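Local coordinates for protein UDP-L-Rhamnose Synthase (Acanthamoeba polyphaga mimivirus, PDB 7JID) that probably synthesises UDP-L-rhamnose with NADP as cofactor, holding both cofactor and nucleotide sugar in a fold of the RmlD reductase family, at residues Ile70-Leu73 / Glu74-Gly77; Phe135-Ser138 / Tyr139-Val142. One frame throughout, in Å; residues are numbered along the deposited sequence.

Contact 1 of 2, residues Ile70-Leu73 / Glu74-Gly77; sequences IDYL and EQSG. With AWU ([[(2~{R},3~{S},4~{R},5~{R})-5-[2,4-bis(oxidanylidene)pyrimidin-1-yl]-3,4-bis(oxidanyl)oxolan-2-yl]methoxy-oxidanyl-phosphoryl] [(2~{R},3~{R},4~{R},5~{R},6~{S})-6-methyl-3,4,5-tris(oxidanyl)oxan-2-yl] hydrogen phosphate), chain C.
Asp71 O receives the N-H of Glu74 at 3.0 Å, one step after Leu73 N bonds to Ile70 O at 3.1 Å, and these successive i-to-i+3 bonds define a short 3-10 turn. It lies in the loop between strand 54-57 and helix 79-99 of the Rossmann-type fold. The Glu74 N-H meets Asp71 O from well above the carbonyl plane. Gln75 closes the turn with its side chain: NE2 donates to Tyr72 O at 3.1 Å, on a lone pair in the carbonyl plane and with the oxygen almost in the plane of the amide. The same NE2 sits obliquely by the Tyr72 ring, 3.3 Å from CD2, with amide and ring planes 66° apart; the phenol OH beyond is bonded to Glu81. Glu74 bends at chi2 (-60°), and its carboxylate stands out from the turn toward Ser138, the probable partner of OE2. A water spans the gap to the turn, giving one proton to Glu74 OE2 at 2.6 Å and another to Ile70 O. Asp71 points away from Glu74 to a salt bridge with Arg257, which is also hydrogen-bonded to UDP-rhamnose, and to the N-H of Lys254. At the start of the turn Ile70 N donates nearly straight to phosphate oxygen O2B of UDP-rhamnose (3.0 Å, 163°), while Ile70 CG1 and CG2 each pack 3.5 Å from that oxygen.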
loop_
_atom_site.group_PDB
_atom_site.type_symbol
_atom_site.label_atom_id
_atom_site.label_comp_id
_atom_site.label_asym_id
_atom_site.label_seq_id
_atom_site.Cartn_x
_atom_site.Cartn_y
_atom_site.Cartn_z
ATOM N N ILE A 70 -2.676 -14.921 9.798
ATOM C CA ILE A 70 -2.599 -14.030 8.623
ATOM C C ILE A 70 -3.175 -14.712 7.401
ATOM O O ILE A 70 -3.385 -14.019 6.399
ATOM C CB ILE A 70 -1.160 -13.553 8.375
ATOM C CG1 ILE A 70 -0.207 -14.730 8.102
ATOM C CG2 ILE A 70 -0.730 -12.667 9.532
ATOM C CD1 ILE A 70 1.072 -14.348 7.382
ATOM N N ASP A 71 -3.524 -16.002 7.476
ATOM C CA ASP A 71 -4.207 -16.637 6.333
ATOM C C ASP A 71 -5.516 -15.893 6.023
ATOM O O ASP A 71 -6.014 -15.962 4.887
ATOM C CB ASP A 71 -4.475 -18.107 6.650
ATOM C CG ASP A 71 -3.295 -18.992 6.327
ATOM O OD1 ASP A 71 -2.247 -18.438 5.985
ATOM O OD2 ASP A 71 -3.504 -20.239 6.270
ATOM N N TYR A 72 -6.065 -15.205 7.014
ATOM C CA TYR A 72 -7.343 -14.461 6.948
ATOM C C TYR A 72 -7.250 -13.535 5.733
ATOM O O TYR A 72 -8.238 -13.339 5.012
ATOM C CB TYR A 72 -7.568 -13.689 8.244
ATOM C CG TYR A 72 -8.657 -12.654 8.157
ATOM C CD1 TYR A 72 -8.375 -11.301 8.035
ATOM C CD2 TYR A 72 -9.973 -13.052 8.200
ATOM C CE1 TYR A 72 -9.385 -10.359 7.908
ATOM C CE2 TYR A 72 -10.992 -12.123 8.101
ATOM C CZ TYR A 72 -10.707 -10.775 7.988
ATOM O OH TYR A 72 -11.754 -9.892 7.860
ATOM N N LEU A 73 -6.081 -12.896 5.511
ATOM C CA LEU A 73 -5.943 -11.849 4.466
ATOM C C LEU A 73 -5.872 -12.418 3.056
ATOM O O LEU A 73 -5.913 -11.619 2.131
ATOM C CB LEU A 73 -4.698 -10.984 4.715
ATOM C CG LEU A 73 -4.670 -10.313 6.081
ATOM C CD1 LEU A 73 -3.277 -9.794 6.394
ATOM C CD2 LEU A 73 -5.701 -9.206 6.115
ATOM N N GLU A 74 -5.794 -13.745 2.881
ATOM C CA GLU A 74 -5.651 -14.329 1.521
ATOM C C GLU A 74 -7.025 -14.481 0.842
ATOM O O GLU A 74 -7.043 -14.669 -0.384
ATOM C CB GLU A 74 -4.892 -15.651 1.602
ATOM C CG GLU A 74 -3.525 -15.524 2.263
ATOM C CD GLU A 74 -2.573 -14.570 1.559
ATOM O OE1 GLU A 74 -2.873 -14.182 0.398
ATOM O OE2 GLU A 74 -1.525 -14.204 2.156
ATOM N N GLN A 75 -8.106 -14.347 1.599
ATOM C CA GLN A 75 -9.497 -14.494 1.086
ATOM C C GLN A 75 -9.851 -13.341 0.138
ATOM O O GLN A 75 -9.478 -12.166 0.409
ATOM C CB GLN A 75 -10.517 -14.454 2.211
ATOM C CG GLN A 75 -10.248 -15.393 3.360
ATOM C CD GLN A 75 -11.336 -15.224 4.374
ATOM O OE1 GLN A 75 -12.447 -15.743 4.193
ATOM N NE2 GLN A 75 -11.061 -14.448 5.418
ATOM N N SER A 76 -10.587 -13.632 -0.933
ATOM C CA SER A 76 -11.122 -12.595 -1.860
ATOM C C SER A 76 -11.885 -11.539 -1.057
ATOM O O SER A 76 -12.647 -11.906 -0.163
ATOM C CB SER A 76 -11.989 -13.205 -2.923
ATOM O OG SER A 76 -12.158 -12.264 -3.978
ATOM N N GLY A 77 -11.589 -10.261 -1.269
ATOM C CA GLY A 77 -12.277 -9.158 -0.579
ATOM C C GLY A 77 -11.524 -8.665 0.632
ATOM O O GLY A 77 -11.979 -7.668 1.225
HETATM P PA AWU C . 0.841 -18.744 12.548
HETATM O O1A AWU C . 0.227 -19.047 11.234
HETATM O O2A AWU C . 0.115 -19.196 13.804
HETATM O O3A AWU C . 1.049 -17.177 12.942
HETATM P PB AWU C . 1.181 -15.904 11.902
HETATM O O1B AWU C . 2.225 -16.088 10.773
HETATM O O2B AWU C . -0.247 -15.449 11.527
HETATM O O3B AWU C . 1.842 -14.879 12.937
HETATM C "C5'" AWU C . 2.131 -11.272 12.725
HETATM O "O5'" AWU C . 1.738 -12.575 13.111
HETATM C "C4'" AWU C . 3.557 -11.015 13.180
HETATM O "O4'" AWU C . 4.066 -9.765 12.662
HETATM C "C3'" AWU C . 4.426 -12.121 12.680
HETATM O "O3'" AWU C . 5.659 -12.030 13.344
HETATM C "C2'" AWU C . 3.890 -13.507 13.022
HETATM C "C1'" AWU C . 2.471 -13.647 12.689
HETATM N N1 AWU C . 3.016 -23.448 12.233
HETATM C C2 AWU C . 3.247 -24.802 12.406
HETATM O O2 AWU C . 4.334 -25.193 12.880
HETATM N N3 AWU C . 2.214 -25.673 12.176
HETATM C C4 AWU C . 1.032 -25.264 11.645
HETATM O O4 AWU C . 0.109 -26.145 11.483
HETATM C C5 AWU C . 0.794 -23.897 11.490
HETATM C C6 AWU C . 1.832 -22.993 11.686
HETATM C C1C AWU C . 4.101 -22.459 12.491
HETATM C C2C AWU C . 4.365 -21.425 11.396
HETATM C C3C AWU C . 4.930 -20.237 12.216
HETATM C C4C AWU C . 4.187 -20.389 13.504
HETATM C C5C AWU C . 3.096 -19.369 13.751
HETATM C "C6'" AWU C . 1.122 -10.348 13.406
HETATM O "O2'" AWU C . 3.929 -13.648 14.427
HETATM O O2C AWU C . 5.322 -21.944 10.508
HETATM O O3C AWU C . 6.299 -20.437 12.515
HETATM O O4C AWU C . 3.541 -21.656 13.510
HETATM O O5C AWU C . 2.283 -19.345 12.555
HETATM O O HOH W 1 -1.420 -13.072 4.520
HETATM O O HOH W 2 -6.537 -11.426 -0.981
#

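Contact 2 of 2, residues Phe135-Ser138 / Tyr139-Val142; sequences FGSS and YSVV. With AWU ([[(2~{R},3~{S},4~{R},5~{R})-5-[2,4-bis(oxidanylidene)pyrimidin-1-yl]-3,4-bis(oxidanyl)oxolan-2-yl]methoxy-oxidanyl-phosphoryl] [(2~{R},3~{R},4~{R},5~{R},6~{S})-6-methyl-3,4,5-tris(oxidanyl)oxan-2-yl] hydrogen phosphate), chain C.
Ser137 O and Ser138 O accept from Val141 N and Val142 N, each at 3.0 Å, in the first alpha-helical turns of helix 138-150, which follows strand 103-109 through a loop. Ser137 is the N-cap. Its OG lies between the backbone N and the carbonyl carbon (chi1 66°), a rotation that turns it over the first turn to accept the N-H of Ser140 at 3.0 Å. The Ser140 hydroxyl is bonded to Cys111 O, so the start of the helix is tied to the loop that follows strand 103-109. Val141 reaches back against the loop: its CG2 lies 3.4 Å from Phe135 O and 3.9 Å from Phe135 CB, and the methyl stands at the edge of the phenyl ring, near its plane. Both Phe135 and Val141 also pack on Val80 of the second subunit, while Ser138 and Val142 meet Leu79 there, making this helix start part of the dimer interface. Within its own chain Val142 rests on Asn82, Asn86 and Leu87 of helix 79-99. Tyr139 opens a Tyr-x-x-x-Lys sequence, the signature of short-chain dehydrogenases/reductases, whose tyrosine is the usual proton donor. Its CG is anti to the backbone N (chi1 174°), which carries the ring away from the helix start to the substrate pocket, where it also touches NADP. RmlD-type reductases reduce a 4-keto sugar, and the bond found here is consistent with that chemistry: the sugar hydroxyl O4' of UDP-rhamnose lies off the ring edge, near the ring plane, and Tyr139 OH is hydrogen-bonded to it at 2.8 Å, with the sugar methyl C6' 3.3 Å from the same OH.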
loop_
_atom_site.group_PDB
_atom_site.type_symbol
_atom_site.label_atom_id
_atom_site.label_comp_id
_atom_site.label_asym_id
_atom_site.label_seq_id
_atom_site.Cartn_x
_atom_site.Cartn_y
_atom_site.Cartn_z
ATOM N N PHE A 135 8.058 -12.459 0.188
ATOM C CA PHE A 135 6.807 -12.014 -0.462
ATOM C C PHE A 135 5.770 -13.126 -0.438
ATOM O O PHE A 135 4.873 -13.072 -1.266
ATOM C CB PHE A 135 7.107 -11.464 -1.853
ATOM C CG PHE A 135 8.231 -10.476 -1.888
ATOM C CD1 PHE A 135 8.048 -9.175 -1.428
ATOM C CD2 PHE A 135 9.462 -10.796 -2.463
ATOM C CE1 PHE A 135 9.081 -8.249 -1.474
ATOM C CE2 PHE A 135 10.497 -9.852 -2.499
ATOM C CZ PHE A 135 10.300 -8.575 -2.016
ATOM N N GLY A 136 5.898 -14.094 0.477
ATOM C CA GLY A 136 5.108 -15.335 0.417
ATOM C C GLY A 136 3.787 -15.303 1.147
ATOM O O GLY A 136 3.049 -16.343 1.155
ATOM N N SER A 137 3.423 -14.184 1.782
ATOM C CA SER A 137 2.060 -13.987 2.326
ATOM C C SER A 137 1.636 -12.565 1.917
ATOM O O SER A 137 2.500 -11.659 1.802
ATOM C CB SER A 137 1.964 -14.189 3.806
ATOM O OG SER A 137 2.705 -13.184 4.492
ATOM N N SER A 138 0.346 -12.322 1.804
ATOM C CA SER A 138 -0.175 -10.975 1.474
ATOM C C SER A 138 0.139 -10.014 2.624
ATOM O O SER A 138 0.520 -8.836 2.362
ATOM C CB SER A 138 -1.632 -11.026 1.126
ATOM O OG SER A 138 -1.798 -11.724 -0.117
ATOM N N TYR A 139 0.065 -10.524 3.854
ATOM C CA TYR A 139 0.461 -9.775 5.088
ATOM C C TYR A 139 1.893 -9.284 4.937
ATOM O O TYR A 139 2.220 -8.089 5.110
ATOM C CB TYR A 139 0.407 -10.660 6.321
ATOM C CG TYR A 139 0.922 -9.996 7.574
ATOM C CD1 TYR A 139 0.147 -9.081 8.281
ATOM C CD2 TYR A 139 2.158 -10.336 8.089
ATOM C CE1 TYR A 139 0.634 -8.485 9.435
ATOM C CE2 TYR A 139 2.647 -9.757 9.261
ATOM C CZ TYR A 139 1.865 -8.844 9.942
ATOM O OH TYR A 139 2.360 -8.276 11.097
ATOM N N SER A 140 2.802 -10.204 4.610
ATOM C CA SER A 140 4.242 -9.892 4.594
ATOM C C SER A 140 4.515 -8.891 3.472
ATOM O O SER A 140 5.330 -7.956 3.628
ATOM C CB SER A 140 5.112 -11.107 4.484
ATOM O OG SER A 140 5.120 -11.824 5.709
ATOM N N VAL A 141 3.804 -9.039 2.366
ATOM C CA VAL A 141 3.980 -8.134 1.197
ATOM C C VAL A 141 3.595 -6.707 1.590
ATOM O O VAL A 141 4.405 -5.786 1.419
ATOM C CB VAL A 141 3.156 -8.609 0.008
ATOM C CG1 VAL A 141 3.193 -7.525 -1.067
ATOM C CG2 VAL A 141 3.730 -9.919 -0.524
ATOM N N VAL A 142 2.418 -6.539 2.154
ATOM C CA VAL A 142 1.905 -5.194 2.514
ATOM C C VAL A 142 2.792 -4.610 3.614
ATOM O O VAL A 142 3.206 -3.451 3.497
ATOM C CB VAL A 142 0.426 -5.255 2.904
ATOM C CG1 VAL A 142 -0.033 -3.924 3.510
ATOM C CG2 VAL A 142 -0.409 -5.606 1.692
HETATM P PA AWU C . 0.841 -18.744 12.548
HETATM O O1A AWU C . 0.227 -19.047 11.234
HETATM O O2A AWU C . 0.115 -19.196 13.804
HETATM O O3A AWU C . 1.049 -17.177 12.942
HETATM P PB AWU C . 1.181 -15.904 11.902
HETATM O O1B AWU C . 2.225 -16.088 10.773
HETATM O O2B AWU C . -0.247 -15.449 11.527
HETATM O O3B AWU C . 1.842 -14.879 12.937
HETATM C "C5'" AWU C . 2.131 -11.272 12.725
HETATM O "O5'" AWU C . 1.738 -12.575 13.111
HETATM C "C4'" AWU C . 3.557 -11.015 13.180
HETATM O "O4'" AWU C . 4.066 -9.765 12.662
HETATM C "C3'" AWU C . 4.426 -12.121 12.680
HETATM O "O3'" AWU C . 5.659 -12.030 13.344
HETATM C "C2'" AWU C . 3.890 -13.507 13.022
HETATM C "C1'" AWU C . 2.471 -13.647 12.689
HETATM N N1 AWU C . 3.016 -23.448 12.233
HETATM C C2 AWU C . 3.247 -24.802 12.406
HETATM O O2 AWU C . 4.334 -25.193 12.880
HETATM N N3 AWU C . 2.214 -25.673 12.176
HETATM C C4 AWU C . 1.032 -25.264 11.645
HETATM O O4 AWU C . 0.109 -26.145 11.483
HETATM C C5 AWU C . 0.794 -23.897 11.490
HETATM C C6 AWU C . 1.832 -22.993 11.686
HETATM C C1C AWU C . 4.101 -22.459 12.491
HETATM C C2C AWU C . 4.365 -21.425 11.396
HETATM C C3C AWU C . 4.930 -20.237 12.216
HETATM C C4C AWU C . 4.187 -20.389 13.504
HETATM C C5C AWU C . 3.096 -19.369 13.751
HETATM C "C6'" AWU C . 1.122 -10.348 13.406
HETATM O "O2'" AWU C . 3.929 -13.648 14.427
HETATM O O2C AWU C . 5.322 -21.944 10.508
HETATM O O3C AWU C . 6.299 -20.437 12.515
HETATM O O4C AWU C . 3.541 -21.656 13.510
HETATM O O5C AWU C . 2.283 -19.345 12.555
#

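How the contacts relate
Contacts 1 and 2, their centres 11 Å apart, follow one another along the chain and meet adjoining parts of one nucleotide sugar: Ile70 its diphosphate, Tyr139 its rhamnose. They also touch directly. Glu74 OE2 of contact 1 lies 2.7 Å from Ser138 N of contact 2, a probable hydrogen bond to an N-H in the first turn of helix 138-150. Beside it Ile70 CD1 packs 3.5 Å from Ser137 OG, and Ile70 CG2 lies 3.7 Å from Tyr139 CG, so the isoleucine that lies by the phosphate also flanks the base of the tyrosine ring. NADP approaches Tyr139 to about 4 Å, but the Ile70 side chain only to about 8 Å.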